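Local coordinates for protein GH59 galactosidase (Clostridium cellulolyticum, PDB 2V4V) that binds xylose through a family 6 carbohydrate-binding module, the part given here, of a modular family 59 glycoside hydrolase probably acting on plant cell-wall polysaccharides, at residues I7-Q19 with E28-N42. Residues are numbered along the deposited sequence; the frame is centred on the assembly and turned at random. Where two conformers were deposited one is given.
With NA (sodium ion), chain C; XYP (beta-D-xylopyranose), chain B.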
loop_
_atom_site.group_PDB
_atom_site.type_symbol
_atom_site.label_atom_id
_atom_site.label_comp_id
_atom_site.label_asym_id
_atom_site.label_seq_id
_atom_site.Cartn_x
_atom_site.Cartn_y
_atom_site.Cartn_z
ATOM N N ILE A 7 -4.083 -1.091 8.837
ATOM C CA ILE A 7 -5.065 -0.471 7.953
ATOM C C ILE A 7 -5.377 -1.469 6.826
ATOM O O ILE A 7 -4.487 -1.858 6.055
ATOM C CB ILE A 7 -4.514 0.849 7.387
ATOM C CG1 ILE A 7 -4.190 1.826 8.537
ATOM C CG2 ILE A 7 -5.459 1.466 6.345
ATOM C CD1 ILE A 7 -3.394 3.073 8.075
ATOM N N GLU A 8 -6.622 -1.938 6.798
ATOM C CA GLU A 8 -6.973 -2.914 5.778
ATOM C C GLU A 8 -7.022 -2.205 4.425
ATOM O O GLU A 8 -7.595 -1.103 4.309
ATOM C CB GLU A 8 -8.325 -3.514 6.079
ATOM C CG GLU A 8 -8.264 -4.365 7.340
ATOM C CD GLU A 8 -7.406 -5.649 7.189
ATOM O OE1 GLU A 8 -7.120 -6.099 6.070
ATOM O OE2 GLU A 8 -7.049 -6.280 8.230
ATOM N N ALA A 9 -6.479 -2.839 3.382
ATOM C CA ALA A 9 -6.329 -2.125 2.123
ATOM C C ALA A 9 -7.706 -1.711 1.578
ATOM O O ALA A 9 -7.824 -0.664 0.886
ATOM C CB ALA A 9 -5.609 -3.015 1.096
ATOM N N GLU A 10 -8.709 -2.569 1.828
ATOM C CA GLU A 10 -10.060 -2.323 1.251
ATOM C C GLU A 10 -10.834 -1.193 1.957
ATOM O O GLU A 10 -11.966 -0.832 1.539
ATOM C CB GLU A 10 -10.931 -3.591 1.288
ATOM C CG GLU A 10 -11.343 -4.030 2.670
ATOM C CD GLU A 10 -10.321 -4.846 3.430
ATOM O OE1 GLU A 10 -9.149 -4.995 2.985
ATOM O OE2 GLU A 10 -10.752 -5.386 4.496
ATOM N N SER A 11 -10.235 -0.657 3.024
ATOM C CA SER A 11 -10.855 0.418 3.822
ATOM C C SER A 11 -10.537 1.814 3.248
ATOM O O SER A 11 -10.732 2.836 3.934
ATOM C CB SER A 11 -10.429 0.317 5.288
ATOM O OG SER A 11 -9.140 0.856 5.489
ATOM N N TYR A 12 -10.080 1.867 1.986
ATOM C CA TYR A 12 -9.738 3.161 1.358
ATOM C C TYR A 12 -10.907 4.141 1.349
ATOM O O TYR A 12 -12.082 3.748 1.285
ATOM C CB TYR A 12 -9.218 2.970 -0.071
ATOM C CG TYR A 12 -10.187 2.192 -0.931
ATOM C CD1 TYR A 12 -11.352 2.818 -1.481
ATOM C CD2 TYR A 12 -9.973 0.846 -1.203
ATOM C CE1 TYR A 12 -12.235 2.096 -2.270
ATOM C CE2 TYR A 12 -10.887 0.115 -1.995
ATOM C CZ TYR A 12 -11.978 0.743 -2.521
ATOM O OH TYR A 12 -12.846 0.006 -3.299
ATOM N N SER A 13 -10.554 5.420 1.418
ATOM C CA SER A 13 -11.500 6.532 1.220
ATOM C C SER A 13 -11.853 6.771 -0.252
ATOM O O SER A 13 -12.940 7.244 -0.587
ATOM C CB SER A 13 -10.897 7.831 1.811
ATOM O OG SER A 13 -10.495 7.585 3.166
ATOM N N ASN A 14 -10.884 6.462 -1.117
ATOM C CA ASN A 14 -10.979 6.706 -2.554
ATOM C C ASN A 14 -10.002 5.766 -3.278
ATOM O O ASN A 14 -9.002 5.351 -2.684
ATOM C CB ASN A 14 -10.620 8.178 -2.840
ATOM C CG ASN A 14 -10.675 8.535 -4.318
ATOM O OD1 ASN A 14 -9.881 9.351 -4.791
ATOM N ND2 ASN A 14 -11.605 7.921 -5.055
ATOM N N GLN A 15 -10.271 5.438 -4.540
ATOM C CA GLN A 15 -9.325 4.584 -5.295
ATOM C C GLN A 15 -9.403 4.928 -6.771
ATOM O O GLN A 15 -10.428 5.447 -7.250
ATOM C CB GLN A 15 -9.640 3.097 -5.094
ATOM C CG GLN A 15 -11.050 2.711 -5.524
ATOM C CD GLN A 15 -11.151 2.311 -6.984
ATOM O OE1 GLN A 15 -10.154 2.086 -7.664
ATOM N NE2 GLN A 15 -12.394 2.206 -7.472
ATOM N N SER A 16 -8.329 4.605 -7.484
ATOM C CA SER A 16 -8.370 4.682 -8.922
ATOM C C SER A 16 -7.855 3.390 -9.530
ATOM O O SER A 16 -6.669 3.024 -9.313
ATOM C CB SER A 16 -7.515 5.846 -9.399
ATOM O OG SER A 16 -7.380 5.836 -10.814
ATOM N N GLY A 17 -8.754 2.709 -10.254
ATOM C CA GLY A 17 -8.328 1.592 -11.119
ATOM C C GLY A 17 -8.345 0.188 -10.536
ATOM O O GLY A 17 -8.074 -0.797 -11.250
ATOM N N ILE A 18 -8.649 0.066 -9.240
ATOM C CA ILE A 18 -8.528 -1.247 -8.585
ATOM C C ILE A 18 -9.895 -1.891 -8.290
ATOM O O ILE A 18 -10.968 -1.239 -8.469
ATOM C CB ILE A 18 -7.551 -1.183 -7.336
ATOM C CG1 ILE A 18 -8.066 -0.256 -6.230
ATOM C CG2 ILE A 18 -6.176 -0.624 -7.802
ATOM C CD1 ILE A 18 -9.322 -0.755 -5.449
ATOM N N GLN A 19 -9.865 -3.139 -7.815
ATOM C CA GLN A 19 -11.097 -3.795 -7.363
ATOM C C GLN A 19 -10.778 -4.639 -6.151
ATOM O O GLN A 19 -9.676 -5.214 -6.105
ATOM C CB GLN A 19 -11.681 -4.695 -8.444
ATOM C CG GLN A 19 -11.830 -4.010 -9.770
ATOM C CD GLN A 19 -12.175 -4.985 -10.880
ATOM O OE1 GLN A 19 -12.959 -5.947 -10.651
ATOM N NE2 GLN A 19 -11.595 -4.763 -12.085
ATOM N N GLU A 28 -10.398 -9.221 2.669
ATOM C CA GLU A 28 -10.315 -8.802 1.257
ATOM C C GLU A 28 -8.927 -8.332 0.911
ATOM O O GLU A 28 -8.177 -7.900 1.802
ATOM C CB GLU A 28 -11.237 -7.648 0.987
ATOM C CG GLU A 28 -12.640 -7.860 1.575
ATOM C CD GLU A 28 -13.587 -6.773 1.152
ATOM O OE1 GLU A 28 -14.213 -6.219 2.107
ATOM O OE2 GLU A 28 -13.691 -6.491 -0.084
ATOM N N ASP A 29 -8.594 -8.421 -0.379
ATOM C CA ASP A 29 -7.415 -7.708 -0.877
ATOM C C ASP A 29 -7.816 -6.714 -1.966
ATOM O O ASP A 29 -8.831 -6.905 -2.666
ATOM C CB ASP A 29 -6.319 -8.671 -1.399
ATOM C CG ASP A 29 -6.799 -9.507 -2.578
ATOM O OD1 ASP A 29 -7.328 -10.632 -2.319
ATOM O OD2 ASP A 29 -6.648 -9.007 -3.757
ATOM N N VAL A 30 -6.981 -5.679 -2.105
ATOM C CA VAL A 30 -7.061 -4.811 -3.252
ATOM C C VAL A 30 -6.258 -5.505 -4.332
ATOM O O VAL A 30 -5.040 -5.761 -4.178
ATOM C CB VAL A 30 -6.468 -3.428 -2.930
ATOM C CG1 VAL A 30 -6.118 -2.692 -4.166
ATOM C CG2 VAL A 30 -7.483 -2.640 -2.099
ATOM N N GLY A 31 -6.968 -5.844 -5.411
ATOM C CA GLY A 31 -6.328 -6.482 -6.564
ATOM C C GLY A 31 -6.596 -5.722 -7.867
ATOM O O GLY A 31 -7.069 -4.591 -7.867
ATOM N N PHE A 32 -6.293 -6.400 -8.973
ATOM C CA PHE A 32 -6.380 -5.799 -10.308
ATOM C C PHE A 32 -5.576 -4.502 -10.369
ATOM O O PHE A 32 -6.053 -3.479 -10.864
ATOM C CB PHE A 32 -7.842 -5.601 -10.692
ATOM C CG PHE A 32 -8.661 -6.881 -10.513
ATOM C CD1 PHE A 32 -8.908 -7.759 -11.611
ATOM C CD2 PHE A 32 -9.146 -7.246 -9.275
ATOM C CE1 PHE A 32 -9.608 -8.926 -11.446
ATOM C CE2 PHE A 32 -9.864 -8.422 -9.136
ATOM C CZ PHE A 32 -10.098 -9.249 -10.229
ATOM N N VAL A 33 -4.321 -4.584 -9.860
ATOM C CA VAL A 33 -3.437 -3.413 -9.753
ATOM C C VAL A 33 -2.536 -3.362 -10.970
ATOM O O VAL A 33 -1.751 -4.297 -11.224
ATOM C CB VAL A 33 -2.579 -3.558 -8.502
ATOM C CG1 VAL A 33 -1.538 -2.455 -8.457
ATOM C CG2 VAL A 33 -3.474 -3.563 -7.236
ATOM N N GLU A 34 -2.646 -2.238 -11.686
ATOM C CA GLU A 34 -1.764 -1.965 -12.807
ATOM C C GLU A 34 -1.034 -0.640 -12.577
ATOM O O GLU A 34 -1.434 0.186 -11.716
ATOM C CB GLU A 34 -2.535 -1.896 -14.136
ATOM C CG GLU A 34 -3.143 -3.236 -14.495
ATOM C CD GLU A 34 -3.826 -3.193 -15.845
ATOM O OE1 GLU A 34 -3.099 -3.214 -16.889
ATOM O OE2 GLU A 34 -5.075 -3.159 -15.875
ATOM N N ASN A 35 0.064 -0.482 -13.322
ATOM C CA ASN A 35 0.865 0.737 -13.146
ATOM C C ASN A 35 -0.007 2.004 -13.204
ATOM O O ASN A 35 -0.798 2.150 -14.138
ATOM C CB ASN A 35 1.900 0.815 -14.252
ATOM C CG ASN A 35 2.793 2.036 -14.125
ATOM O OD1 ASN A 35 3.661 2.090 -13.245
ATOM N ND2 ASN A 35 2.654 2.982 -15.082
ATOM N N GLY A 36 0.134 2.879 -12.211
ATOM C CA GLY A 36 -0.635 4.109 -12.172
ATOM C C GLY A 36 -1.875 4.051 -11.278
ATOM O O GLY A 36 -2.433 5.094 -10.903
ATOM N N ASP A 37 -2.328 2.842 -10.919
ATOM C CA ASP A 37 -3.503 2.727 -10.041
ATOM C C ASP A 37 -3.121 3.221 -8.649
ATOM O O ASP A 37 -1.939 3.308 -8.339
ATOM C CB ASP A 37 -3.967 1.260 -9.971
ATOM C CG ASP A 37 -4.586 0.744 -11.292
ATOM O OD1 ASP A 37 -4.923 1.574 -12.214
ATOM O OD2 ASP A 37 -4.713 -0.519 -11.353
ATOM N N TYR A 38 -4.110 3.562 -7.818
ATOM C CA TYR A 38 -3.784 3.925 -6.437
ATOM C C TYR A 38 -4.978 3.774 -5.507
ATOM O O TYR A 38 -6.119 3.668 -5.955
ATOM C CB TYR A 38 -3.213 5.349 -6.367
ATOM C CG TYR A 38 -4.171 6.432 -6.814
ATOM C CD1 TYR A 38 -5.159 6.941 -5.961
ATOM C CD2 TYR A 38 -4.050 6.972 -8.088
ATOM C CE1 TYR A 38 -6.024 7.970 -6.396
ATOM C CE2 TYR A 38 -4.902 8.016 -8.522
ATOM C CZ TYR A 38 -5.875 8.497 -7.675
ATOM O OH TYR A 38 -6.688 9.526 -8.178
ATOM N N THR A 39 -4.696 3.742 -4.207
ATOM C CA THR A 39 -5.750 3.835 -3.218
ATOM C C THR A 39 -5.380 4.981 -2.285
ATOM O O THR A 39 -4.192 5.336 -2.162
ATOM C CB THR A 39 -5.942 2.518 -2.379
ATOM O OG1 THR A 39 -4.684 2.077 -1.860
ATOM C CG2 THR A 39 -6.567 1.408 -3.221
ATOM N N VAL A 40 -6.394 5.498 -1.592
ATOM C CA VAL A 40 -6.218 6.676 -0.720
ATOM C C VAL A 40 -6.835 6.384 0.666
ATOM O O VAL A 40 -7.946 5.843 0.731
ATOM C CB VAL A 40 -6.973 7.911 -1.272
ATOM C CG1 VAL A 40 -6.540 9.177 -0.445
ATOM C CG2 VAL A 40 -6.815 8.074 -2.787
ATOM N N TYR A 41 -6.132 6.752 1.738
ATOM C CA TYR A 41 -6.602 6.577 3.088
ATOM C C TYR A 41 -6.577 7.955 3.794
ATOM O O TYR A 41 -5.555 8.462 4.010
ATOM C CB TYR A 41 -5.712 5.510 3.811
ATOM C CG TYR A 41 -5.640 4.250 2.979
ATOM C CD1 TYR A 41 -4.758 4.134 1.935
ATOM C CD2 TYR A 41 -6.529 3.237 3.176
ATOM C CE1 TYR A 41 -4.762 3.042 1.134
ATOM C CE2 TYR A 41 -6.515 2.127 2.415
ATOM C CZ TYR A 41 -5.669 2.030 1.355
ATOM O OH TYR A 41 -5.691 0.919 0.556
ATOM N N ASN A 42 -7.764 8.520 4.059
ATOM C CA ASN A 42 -7.816 9.887 4.548
ATOM C C ASN A 42 -7.450 9.999 6.019
ATOM O O ASN A 42 -7.725 9.103 6.833
ATOM C CB ASN A 42 -9.212 10.491 4.365
ATOM C CG ASN A 42 -9.566 10.739 2.903
ATOM O OD1 ASN A 42 -8.765 10.529 2.002
ATOM N ND2 ASN A 42 -10.805 11.178 2.667
HETATM NA NA NA C . -7.514 -6.796 3.779
HETATM O O1 XYP B . -7.296 -12.715 -12.109
HETATM C C1 XYP B . -6.924 -11.573 -11.353
HETATM C C2 XYP B . -6.815 -12.044 -9.911
HETATM C C3 XYP B . -6.375 -10.893 -9.023
HETATM C C4 XYP B . -5.151 -10.201 -9.618
HETATM C C5 XYP B . -5.376 -9.889 -11.104
HETATM O O2 XYP B . -8.069 -12.469 -9.392
HETATM O O3 XYP B . -6.093 -11.350 -7.710
HETATM O O4 XYP B . -4.876 -8.988 -8.956
HETATM O O5 XYP B . -5.717 -11.073 -11.790
HETATM O O HOH W 1 -9.484 -7.605 5.043
HETATM O O HOH W 2 -13.478 -6.760 4.981
HETATM O O HOH W 3 -6.190 3.981 -12.571
HETATM O O HOH W 4 -6.289 -0.051 -13.976
#
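Glu8 and Glu10 reach the backbone carbonyl of Glu28 through a shared sodium ion, which Glu8 OE1 and Glu28 O each bind at 2.4 Å. Glu10 bends at chi2 (-83°) to bring its OE1 to the metal; its OE2 accepts from two waters, one of which also donates to Glu28 OE1 and, with the nearby sodium, probably offsets the closeness of the carboxylates. Water 1 and Asn123 complete the site. Between them in sequence, Ala9 O accepts from the Tyr41 hydroxyl on a lone pair (Tyr41 OH to Ala9 O, 2.7 Å), and the same hydroxyl accepts from Thr39 OG1. A classic beta bulge sets Ser13 and Asn14 opposite Val40, whose O accepts from Ser13 N and whose N donates to Asn14 O. Ser16 pairs with Tyr38 through two backbone bonds and lays its CB over the phenol face, 3.7 Å from the Tyr38 ring centroid. Ile18 is buried, its CG1 3.7 Å from Val30 CG1. The Gln19 amide stacks on the Phe32 ring, planes 7° apart, with xylose over the opposite face; Phe32 N donates to xylose O4 at 3.0 Å. Edge strand 14-16, the metal site and this aromatic wall of the xylose pocket, also lined by Trp89 and Tyr118, are consistent with a family 6 beta-sandwich.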